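Local coordinates for protein polymerase X (Deinococcus radiodurans, PDB 2W9M) that probably extends DNA from deoxyribonucleoside triphosphates as a family X repair polymerase and carries a zinc-binding polymerase and histidinol phosphatase (PHP) domain, at residues M330-S335 with A512-A517; R12-L17 with R42-L47; R266-T271 with H292-P297; R111-A116 with A134-F139. One frame throughout, in Å; residues are numbered along the deposited sequence.

From the N terminus the contacts come in series, and none nests in or crosses another. Contact 2 closes first, bringing helix 34-45 back against helix 10-26 in the first helix-hairpin-helix domain. Contact 4 follows, joining helix 107-115 to the loop before helix 141-157 in the second. Contact 3 ties the ends of helices 253-264 and 287-293 together in the thumb. Contact 1 spans much the longest loop, bringing the first and last strands of the PHP domain together round zinc. The centres of contacts 2 and 3 are about 70 Å apart, on opposite sides of the chain's centre, whereas the nearest atoms of contacts 1 and 4 are about 7 Å apart.

Contact 1 (M330-S335 with A512-A517); sequences MIHTHS and AINTDA. With ZN (zinc ion), chain D.
His-332 and His-334 meet Asp-516 round a zinc ion where the first and last strands of the PHP domain's seven-stranded barrel come together. Each histidine gives NE2 to the metal and Asp-516 gives OD1, with OD1 to zinc at 2.4 Å; Glu-401 supplies the fourth protein ligand. The two rings are turned differently against the carboxylate: OD1 stands over one face of the His-332 ring but at the edge of the His-334 ring, near its plane. With CG of His-332 anti to its backbone N (chi1 -172°), the ring reaches out to the metal, while ND1 bonds to Glu-487, a second-shell partner that helps fix its rotation.

Away from the metal, the Asn-514 amide lies across the Ile-331 side chain, OD1 coming to 3.2 Å from CG1. Its ND2 also bonds Glu-487 and its OD1 takes a bond from Asn-545. With an alanine here, Glu-487 would probably lose an amide donor that steadies it beside His-332, and a gap would open against Ile-331 CG1.

The backbones join on the metal side through His-334 N, which donates to Ala-517 O at 2.7 Å and 162°, a nearly straight bond. Toward Ile-331 and Thr-515 they stand apart, and one water bridges them, donating to Ile-331 O at 2.7 Å and accepting from Thr-515 N at 3.0 Å.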
# COMPACT_ATOMS: atom_id res chain seq x y z
N MET A 330 4.06 8.02 -13.18
CA MET A 330 3.69 7.79 -11.78
C MET A 330 2.41 8.55 -11.42
O MET A 330 2.46 9.67 -10.92
CB MET A 330 4.84 8.21 -10.85
CG MET A 330 6.09 7.35 -11.01
SD MET A 330 6.04 5.82 -10.05
CE MET A 330 4.77 4.90 -10.91
N ILE A 331 1.27 7.92 -11.68
CA ILE A 331 -0.01 8.61 -11.51
C ILE A 331 -0.68 8.29 -10.18
O ILE A 331 -0.25 7.39 -9.45
CB ILE A 331 -0.98 8.32 -12.67
CG1 ILE A 331 -1.43 6.86 -12.65
CG2 ILE A 331 -0.34 8.70 -14.01
CD1 ILE A 331 -2.45 6.52 -13.72
N HIS A 332 -1.73 9.04 -9.88
CA HIS A 332 -2.44 8.94 -8.61
C HIS A 332 -1.51 9.21 -7.43
O HIS A 332 -1.21 8.33 -6.64
CB HIS A 332 -3.13 7.58 -8.48
CG HIS A 332 -4.03 7.47 -7.30
ND1 HIS A 332 -4.54 6.27 -6.85
CD2 HIS A 332 -4.51 8.41 -6.45
CE1 HIS A 332 -5.29 6.48 -5.79
NE2 HIS A 332 -5.29 7.78 -5.53
N THR A 333 -1.05 10.46 -7.33
CA THR A 333 -0.23 10.89 -6.21
C THR A 333 -0.93 12.06 -5.51
O THR A 333 -1.77 12.72 -6.11
CB THR A 333 1.15 11.36 -6.69
OG1 THR A 333 0.99 12.48 -7.57
CG2 THR A 333 1.87 10.25 -7.44
N HIS A 334 -0.59 12.30 -4.25
CA HIS A 334 -1.23 13.38 -3.50
C HIS A 334 -0.23 14.45 -3.09
O HIS A 334 0.95 14.17 -2.89
CB HIS A 334 -1.97 12.83 -2.27
CG HIS A 334 -3.14 11.97 -2.62
ND1 HIS A 334 -4.44 12.42 -2.58
CD2 HIS A 334 -3.21 10.68 -3.03
CE1 HIS A 334 -5.26 11.45 -2.95
NE2 HIS A 334 -4.53 10.39 -3.23
N SER A 335 -0.72 15.68 -2.97
CA SER A 335 0.13 16.82 -2.63
C SER A 335 -0.43 17.59 -1.44
O SER A 335 -1.46 17.22 -0.87
CB SER A 335 0.23 17.77 -3.83
OG SER A 335 -0.98 18.50 -4.00
N ALA A 512 -3.24 -0.37 -13.87
CA ALA A 512 -2.36 0.73 -13.53
C ALA A 512 -1.72 0.47 -12.17
O ALA A 512 -2.42 0.34 -11.16
CB ALA A 512 -3.14 2.04 -13.53
N ILE A 513 -0.39 0.38 -12.14
CA ILE A 513 0.32 0.22 -10.88
C ILE A 513 0.61 1.59 -10.28
O ILE A 513 1.57 2.26 -10.67
CB ILE A 513 1.62 -0.58 -11.05
CG1 ILE A 513 1.34 -1.91 -11.75
CG2 ILE A 513 2.28 -0.84 -9.70
CD1 ILE A 513 2.60 -2.69 -12.10
N ASN A 514 -0.23 2.01 -9.34
CA ASN A 514 -0.17 3.36 -8.77
C ASN A 514 0.22 3.34 -7.30
O ASN A 514 -0.31 2.55 -6.52
CB ASN A 514 -1.52 4.06 -8.94
CG ASN A 514 -1.95 4.17 -10.40
OD1 ASN A 514 -1.16 3.94 -11.32
ND2 ASN A 514 -3.22 4.52 -10.62
N THR A 515 1.13 4.23 -6.92
CA THR A 515 1.66 4.26 -5.56
C THR A 515 0.71 4.91 -4.55
O THR A 515 0.75 4.59 -3.35
CB THR A 515 3.00 5.02 -5.52
OG1 THR A 515 2.80 6.36 -6.00
CG2 THR A 515 4.02 4.33 -6.40
N ASP A 516 -0.14 5.82 -5.02
CA ASP A 516 -1.01 6.59 -4.14
C ASP A 516 -0.17 7.34 -3.11
O ASP A 516 -0.57 7.50 -1.95
CB ASP A 516 -2.01 5.66 -3.44
CG ASP A 516 -3.24 6.41 -2.94
OD1 ASP A 516 -3.25 7.65 -3.02
OD2 ASP A 516 -4.19 5.75 -2.46
N ALA A 517 1.00 7.81 -3.54
CA ALA A 517 1.94 8.50 -2.65
C ALA A 517 1.37 9.77 -2.01
O ALA A 517 0.88 10.66 -2.70
CB ALA A 517 3.23 8.82 -3.40
ZN ZN D . -5.53 8.33 -3.34
O HOH W 1 2.10 6.44 -8.65

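Contact 2 (R12-L17 with R42-L47); sequences RLVHAL and RSLEEL
Val-14 and Leu-44 make the main contact between helix 10-26 and helix 34-45, which run roughly antiparallel here within the N-terminal helix-hairpin-helix domain. Their alpha carbons, Val-14 CA and Leu-44 CA, are 6.3 Å apart, so the helices are close at this point.

Apolar packing does most of the work. Val-14 and Leu-44 slide past each other in opposite directions, CG2 of Val-14 lying 3.7 Å from CB of Leu-44. The far end of Leu-44 reaches on to Leu-17, a turn later, and back to Leu-13: its CD1 meets CD1 of Leu-17 at 3.5 Å, the two side chains crossing at about a right angle, and the same methyl lies 4.2 Å from CB of Leu-13. Leu-44 thus touches three residues on two successive turns of the facing helix. Phe-76 and Leu-73 of helix 67-79 continue the apolar layer, and Leu-17 also touches Tyr-37 and Ala-41.

A polar group borders this patch on the Val-14 side. There the valine's other methyl, CG1, anti to its backbone N (chi1 -176°), faces the carboxylate of Glu-45, whose OE1 comes to 3.5 Å. The glutamate, bent at chi2, crosses the valine at about a right angle and remains solvent-accessible.

With no polar pairing between them, these segments meet through aliphatic packing and the burial of Val-14, Leu-13 and Leu-17, with charge confined to the margin.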
# COMPACT_ATOMS: atom_id res chain seq x y z
N ARG A 12 -17.58 11.82 27.33
CA ARG A 12 -17.09 11.04 26.20
C ARG A 12 -17.37 11.74 24.87
O ARG A 12 -16.58 11.65 23.93
CB ARG A 12 -17.71 9.64 26.20
CG ARG A 12 -16.92 8.65 25.37
CD ARG A 12 -17.81 7.67 24.63
NE ARG A 12 -17.05 7.02 23.57
CZ ARG A 12 -16.19 6.03 23.78
NH1 ARG A 12 -15.99 5.57 25.01
NH2 ARG A 12 -15.53 5.49 22.76
N LEU A 13 -18.51 12.42 24.79
CA LEU A 13 -18.87 13.21 23.62
C LEU A 13 -17.89 14.36 23.43
O LEU A 13 -17.47 14.67 22.31
CB LEU A 13 -20.30 13.76 23.76
CG LEU A 13 -21.40 12.79 24.18
CD1 LEU A 13 -22.74 13.51 24.31
CD2 LEU A 13 -21.51 11.62 23.22
N VAL A 14 -17.52 15.00 24.54
CA VAL A 14 -16.57 16.10 24.48
C VAL A 14 -15.24 15.62 23.90
O VAL A 14 -14.57 16.35 23.18
CB VAL A 14 -16.33 16.72 25.87
CG1 VAL A 14 -15.39 17.91 25.76
CG2 VAL A 14 -17.64 17.14 26.49
N HIS A 15 -14.88 14.37 24.21
CA HIS A 15 -13.60 13.81 23.77
C HIS A 15 -13.59 13.51 22.27
O HIS A 15 -12.61 13.78 21.57
CB HIS A 15 -13.27 12.55 24.55
CG HIS A 15 -11.81 12.28 24.68
ND1 HIS A 15 -10.93 12.42 23.62
CD2 HIS A 15 -11.06 11.87 25.73
CE1 HIS A 15 -9.71 12.12 24.02
NE2 HIS A 15 -9.76 11.78 25.29
N ALA A 16 -14.69 12.94 21.78
CA ALA A 16 -14.84 12.68 20.35
C ALA A 16 -14.82 13.99 19.57
O ALA A 16 -14.17 14.08 18.53
CB ALA A 16 -16.12 11.91 20.08
N LEU A 17 -15.54 14.99 20.07
CA LEU A 17 -15.56 16.31 19.44
C LEU A 17 -14.17 16.92 19.42
O LEU A 17 -13.79 17.56 18.45
CB LEU A 17 -16.54 17.24 20.16
CG LEU A 17 -18.03 16.92 20.01
CD1 LEU A 17 -18.88 17.83 20.88
CD2 LEU A 17 -18.46 17.01 18.55
N ARG A 42 -15.85 22.85 23.84
CA ARG A 42 -15.69 23.75 24.98
C ARG A 42 -17.03 24.15 25.58
O ARG A 42 -17.11 24.52 26.74
CB ARG A 42 -14.89 25.00 24.58
CG ARG A 42 -13.58 24.70 23.87
CD ARG A 42 -12.52 25.75 24.17
NE ARG A 42 -11.20 25.34 23.72
CZ ARG A 42 -10.06 25.64 24.34
NH1 ARG A 42 -10.09 26.35 25.46
NH2 ARG A 42 -8.90 25.23 23.85
N SER A 43 -18.09 24.06 24.77
CA SER A 43 -19.44 24.39 25.23
C SER A 43 -20.06 23.22 25.98
O SER A 43 -20.67 23.41 27.04
CB SER A 43 -20.33 24.80 24.05
OG SER A 43 -19.95 26.07 23.53
N LEU A 44 -19.91 22.01 25.45
CA LEU A 44 -20.36 20.81 26.14
C LEU A 44 -19.63 20.65 27.46
O LEU A 44 -20.06 19.90 28.34
CB LEU A 44 -20.15 19.57 25.28
CG LEU A 44 -21.27 19.21 24.30
CD1 LEU A 44 -20.98 17.88 23.62
CD2 LEU A 44 -22.60 19.16 25.02
N GLU A 45 -18.52 21.37 27.60
CA GLU A 45 -17.75 21.38 28.83
C GLU A 45 -18.63 21.83 30.00
O GLU A 45 -19.10 21.01 30.79
CB GLU A 45 -16.54 22.30 28.70
CG GLU A 45 -15.34 21.86 29.52
CD GLU A 45 -14.66 20.64 28.93
OE1 GLU A 45 -14.44 20.62 27.70
OE2 GLU A 45 -14.35 19.70 29.69
N GLU A 46 -18.84 23.14 30.10
CA GLU A 46 -19.67 23.70 31.17
C GLU A 46 -21.16 23.53 30.87
O GLU A 46 -21.79 24.41 30.29
CB GLU A 46 -19.37 25.19 31.37
CG GLU A 46 -17.92 25.58 31.12
CD GLU A 46 -17.63 25.83 29.65
OE1 GLU A 46 -18.58 25.76 28.84
OE2 GLU A 46 -16.46 26.10 29.31
N LEU A 47 -21.70 22.39 31.28
CA LEU A 47 -23.11 22.07 31.06
C LEU A 47 -23.57 21.00 32.04
O LEU A 47 -23.33 19.81 31.83
CB LEU A 47 -23.35 21.59 29.63
CG LEU A 47 -23.40 22.64 28.52
CD1 LEU A 47 -23.53 21.97 27.16
CD2 LEU A 47 -24.55 23.61 28.76

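Contact 3 (R266-T271 with H292-P297); sequences RGFTLT and HALDLP
A leucine methyl lies on a guanidinium group here: CD1 of Leu-296 covers one face of the Arg-266 head, 3.3 Å from NH2, offset toward the rim. Both torsions of Leu-296 (chi1 -98°, chi2 24°) are far from staggered, so the exact placing of that methyl deserves some caution.

The residues belong to two helix ends that face each other in the thumb. Helix 253-264 and helix 287-293 each finish in a Schellman motif, with Gly-267 and Asp-295 as the residues of positive phi. Past its CG, Arg-266 runs extended to NE and brings its head across to the second helix end, where NH1 comes to 3.0 Å from Leu-294 O.

Phe-268 makes the apolar half. CD2 of Leu-294 sits over the ring in a CH-pi contact, 3.8 Å from the centroid and 24° off the ring normal, nearest to CD1. CG of Phe-268 is anti to the carbonyl carbon, which carries the ring toward the leucine, and chi2 near a right angle sets its face; CZ reaches 3.5 Å from Ala-293 O. Arg-266 CB lies at the ring edge, and Ala-263 of helix 253-264 and Leu-275 of strand 274-277 also touch the ring. Cutting the ring back to an alanine would probably leave Leu-294 CD2 facing a gap and weaken the join between the two helix ends.

The contact therefore combines a buried aromatic-aliphatic layer with an exposed arginine whose NH1 lies near Leu-294 O, and the carbonyl-rich end of helix 287-293 would be expected to favour the arginine's positive charge.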
# COMPACT_ATOMS: atom_id res chain seq x y z
N ARG A 266 10.46 -39.57 -7.24
CA ARG A 266 11.49 -39.86 -8.22
C ARG A 266 12.73 -40.51 -7.60
O ARG A 266 13.76 -40.66 -8.27
CB ARG A 266 11.87 -38.59 -8.97
CG ARG A 266 10.72 -38.02 -9.77
CD ARG A 266 10.90 -36.55 -10.02
NE ARG A 266 9.63 -35.93 -10.40
CZ ARG A 266 9.33 -35.54 -11.63
NH1 ARG A 266 10.21 -35.71 -12.61
NH2 ARG A 266 8.16 -34.99 -11.89
N GLY A 267 12.63 -40.88 -6.33
CA GLY A 267 13.68 -41.63 -5.67
C GLY A 267 14.66 -40.78 -4.89
O GLY A 267 15.60 -41.30 -4.29
N PHE A 268 14.44 -39.47 -4.90
CA PHE A 268 15.31 -38.55 -4.16
C PHE A 268 14.71 -38.23 -2.80
O PHE A 268 13.52 -38.41 -2.58
CB PHE A 268 15.51 -37.25 -4.94
CG PHE A 268 16.03 -37.44 -6.33
CD1 PHE A 268 15.16 -37.61 -7.39
CD2 PHE A 268 17.39 -37.43 -6.58
CE1 PHE A 268 15.63 -37.78 -8.68
CE2 PHE A 268 17.87 -37.60 -7.86
CZ PHE A 268 16.99 -37.77 -8.91
N THR A 269 15.56 -37.75 -1.90
CA THR A 269 15.10 -37.16 -0.65
C THR A 269 15.59 -35.72 -0.56
O THR A 269 16.80 -35.48 -0.50
CB THR A 269 15.58 -37.97 0.57
OG1 THR A 269 14.89 -39.23 0.62
CG2 THR A 269 15.30 -37.21 1.86
N LEU A 270 14.66 -34.77 -0.57
CA LEU A 270 15.03 -33.35 -0.53
C LEU A 270 14.96 -32.83 0.90
O LEU A 270 13.93 -32.93 1.56
CB LEU A 270 14.12 -32.52 -1.43
CG LEU A 270 14.79 -31.42 -2.26
CD1 LEU A 270 13.80 -30.32 -2.62
CD2 LEU A 270 15.98 -30.83 -1.54
N THR A 271 16.07 -32.28 1.37
CA THR A 271 16.17 -31.78 2.74
C THR A 271 17.02 -30.51 2.75
O THR A 271 17.76 -30.24 1.81
CB THR A 271 16.80 -32.85 3.66
OG1 THR A 271 15.83 -33.88 3.91
CG2 THR A 271 17.24 -32.25 4.99
N HIS A 292 17.03 -29.26 -12.38
CA HIS A 292 17.68 -30.08 -13.39
C HIS A 292 17.77 -31.54 -12.95
O HIS A 292 17.53 -32.45 -13.73
CB HIS A 292 19.07 -29.56 -13.73
CG HIS A 292 19.08 -28.51 -14.80
ND1 HIS A 292 19.37 -27.19 -14.55
CD2 HIS A 292 18.85 -28.60 -16.13
CE1 HIS A 292 19.31 -26.50 -15.68
NE2 HIS A 292 18.99 -27.34 -16.66
N ALA A 293 18.12 -31.74 -11.68
CA ALA A 293 18.31 -33.08 -11.13
C ALA A 293 17.01 -33.88 -11.07
O ALA A 293 17.03 -35.11 -11.13
CB ALA A 293 18.95 -32.99 -9.75
N LEU A 294 15.89 -33.18 -10.94
CA LEU A 294 14.59 -33.83 -10.85
C LEU A 294 13.91 -33.82 -12.21
O LEU A 294 12.74 -34.19 -12.33
CB LEU A 294 13.70 -33.14 -9.81
CG LEU A 294 14.28 -32.92 -8.40
CD1 LEU A 294 13.21 -32.39 -7.46
CD2 LEU A 294 14.90 -34.19 -7.84
N ASP A 295 14.64 -33.38 -13.23
CA ASP A 295 14.09 -33.21 -14.58
C ASP A 295 12.78 -32.41 -14.56
O ASP A 295 11.79 -32.81 -15.16
CB ASP A 295 13.89 -34.56 -15.28
CG ASP A 295 15.09 -34.96 -16.12
OD1 ASP A 295 15.94 -34.09 -16.39
OD2 ASP A 295 15.17 -36.14 -16.52
N LEU A 296 12.81 -31.28 -13.87
CA LEU A 296 11.66 -30.40 -13.75
C LEU A 296 11.95 -29.05 -14.39
O LEU A 296 13.09 -28.59 -14.39
CB LEU A 296 11.28 -30.21 -12.28
CG LEU A 296 10.16 -31.07 -11.71
CD1 LEU A 296 9.99 -32.36 -12.49
CD2 LEU A 296 10.39 -31.35 -10.23
N PRO A 297 10.91 -28.41 -14.94
CA PRO A 297 11.02 -27.04 -15.46
C PRO A 297 11.18 -26.06 -14.31
O PRO A 297 10.50 -26.19 -13.29
CB PRO A 297 9.66 -26.82 -16.13
CG PRO A 297 8.74 -27.80 -15.44
CD PRO A 297 9.60 -29.01 -15.27

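Contact 4 (R111-A116 with A134-F139); sequences RSLWLA and AGLKGF
Two helix-hairpin-helix motifs pack side by side in this DNA-binding type of domain, and Leu-113 and Ala-116 of the first meet Leu-136 and Phe-139 of the second. On one side is the end of helix 107-115; on the other is the hairpin before helix 141-157, built on a type II turn from Leu-136 to Phe-139. Phe-139 N closes that turn on Leu-136 O at 3.1 Å, and Gly-138 takes the positive phi that suits the third position.

Leu-136 points its two methyls at the helix: CD1 meets CD2 of Leu-113 at 3.8 Å, the side chains crossing at about a right angle, and CD2 comes to 3.9 Å from CB of Ala-116. The same Leu-113 methyl, CD2, also reaches CZ of Phe-139 at 3.7 Å, so it touches both Leu-136 and the Phe-139 ring.

One polar atom joins in. Ser-112 OG, set between its backbone N and carbonyl carbon (chi1 85°), lies in the plane of the Phe-139 ring at its edge, 3.6 Å from CE1, and bonds back to Lys-109 O. Ile-147 of helix 141-157 touches the ring too.

Between the two segments the contact is mainly apolar, and Lys-109 of the same helix adds a cation-pi contact with Phe-139, with the serine hydroxyl bonded within its own helix and set at the edge of the phenylalanine ring.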
# COMPACT_ATOMS: atom_id res chain seq x y z
N ARG A 111 1.76 16.00 12.36
CA ARG A 111 1.74 16.90 11.22
C ARG A 111 3.15 17.23 10.73
O ARG A 111 3.37 17.40 9.53
CB ARG A 111 0.97 18.17 11.54
CG ARG A 111 1.33 19.33 10.64
CD ARG A 111 0.14 20.24 10.40
NE ARG A 111 0.45 21.23 9.38
CZ ARG A 111 -0.43 21.72 8.52
NH1 ARG A 111 -1.69 21.30 8.56
NH2 ARG A 111 -0.06 22.63 7.63
N SER A 112 4.10 17.33 11.65
CA SER A 112 5.47 17.64 11.25
C SER A 112 6.19 16.41 10.70
O SER A 112 7.09 16.53 9.86
CB SER A 112 6.26 18.27 12.41
OG SER A 112 6.80 17.27 13.26
N LEU A 113 5.79 15.23 11.17
CA LEU A 113 6.31 13.99 10.60
C LEU A 113 5.85 13.88 9.15
O LEU A 113 6.64 13.57 8.25
CB LEU A 113 5.84 12.77 11.40
CG LEU A 113 6.38 12.58 12.82
CD1 LEU A 113 5.81 11.31 13.44
CD2 LEU A 113 7.89 12.53 12.83
N TRP A 114 4.57 14.15 8.92
CA TRP A 114 3.99 14.10 7.58
C TRP A 114 4.72 15.06 6.65
O TRP A 114 5.11 14.68 5.54
CB TRP A 114 2.49 14.41 7.63
CG TRP A 114 1.71 13.79 6.52
CD1 TRP A 114 1.23 14.41 5.40
CD2 TRP A 114 1.31 12.41 6.42
NE1 TRP A 114 0.55 13.51 4.61
CE2 TRP A 114 0.59 12.28 5.21
CE3 TRP A 114 1.50 11.29 7.23
CZ2 TRP A 114 0.06 11.06 4.80
CZ3 TRP A 114 0.97 10.08 6.81
CH2 TRP A 114 0.26 9.97 5.61
N LEU A 115 4.91 16.30 7.09
CA LEU A 115 5.57 17.30 6.25
C LEU A 115 7.05 16.96 6.05
O LEU A 115 7.68 17.44 5.11
CB LEU A 115 5.44 18.70 6.85
CG LEU A 115 4.02 19.26 6.99
CD1 LEU A 115 4.07 20.62 7.67
CD2 LEU A 115 3.31 19.36 5.65
N ALA A 116 7.58 16.11 6.92
CA ALA A 116 8.98 15.68 6.82
C ALA A 116 9.13 14.43 5.96
O ALA A 116 10.25 13.94 5.76
CB ALA A 116 9.56 15.45 8.20
N ALA A 134 15.28 12.30 15.27
CA ALA A 134 15.82 13.18 16.31
C ALA A 134 16.16 14.55 15.74
O ALA A 134 16.07 15.56 16.43
CB ALA A 134 17.04 12.55 16.96
N GLY A 135 16.54 14.58 14.46
CA GLY A 135 16.97 15.81 13.81
C GLY A 135 15.85 16.79 13.53
O GLY A 135 16.11 17.94 13.16
N LEU A 136 14.61 16.35 13.70
CA LEU A 136 13.46 17.22 13.50
C LEU A 136 13.24 18.17 14.68
O LEU A 136 13.56 17.85 15.82
CB LEU A 136 12.19 16.40 13.28
CG LEU A 136 12.04 15.64 11.97
CD1 LEU A 136 10.70 14.94 11.93
CD2 LEU A 136 12.18 16.59 10.79
N LYS A 137 12.67 19.34 14.38
CA LYS A 137 12.20 20.26 15.42
C LYS A 137 11.17 19.57 16.30
O LYS A 137 10.18 19.04 15.79
CB LYS A 137 11.55 21.48 14.79
CG LYS A 137 12.37 22.76 14.80
CD LYS A 137 11.43 23.95 14.77
CE LYS A 137 12.01 25.12 13.99
NZ LYS A 137 10.94 26.10 13.63
N GLY A 138 11.39 19.58 17.61
CA GLY A 138 10.44 19.00 18.54
C GLY A 138 10.81 17.60 18.96
O GLY A 138 10.30 17.08 19.96
N PHE A 139 11.69 16.97 18.19
CA PHE A 139 12.23 15.66 18.54
C PHE A 139 13.71 15.78 18.84
O PHE A 139 14.42 16.59 18.24
CB PHE A 139 12.04 14.67 17.39
CG PHE A 139 10.62 14.53 16.93
CD1 PHE A 139 10.12 15.37 15.94
CD2 PHE A 139 9.80 13.55 17.46
CE1 PHE A 139 8.82 15.24 15.51
CE2 PHE A 139 8.50 13.42 17.02
CZ PHE A 139 8.01 14.26 16.05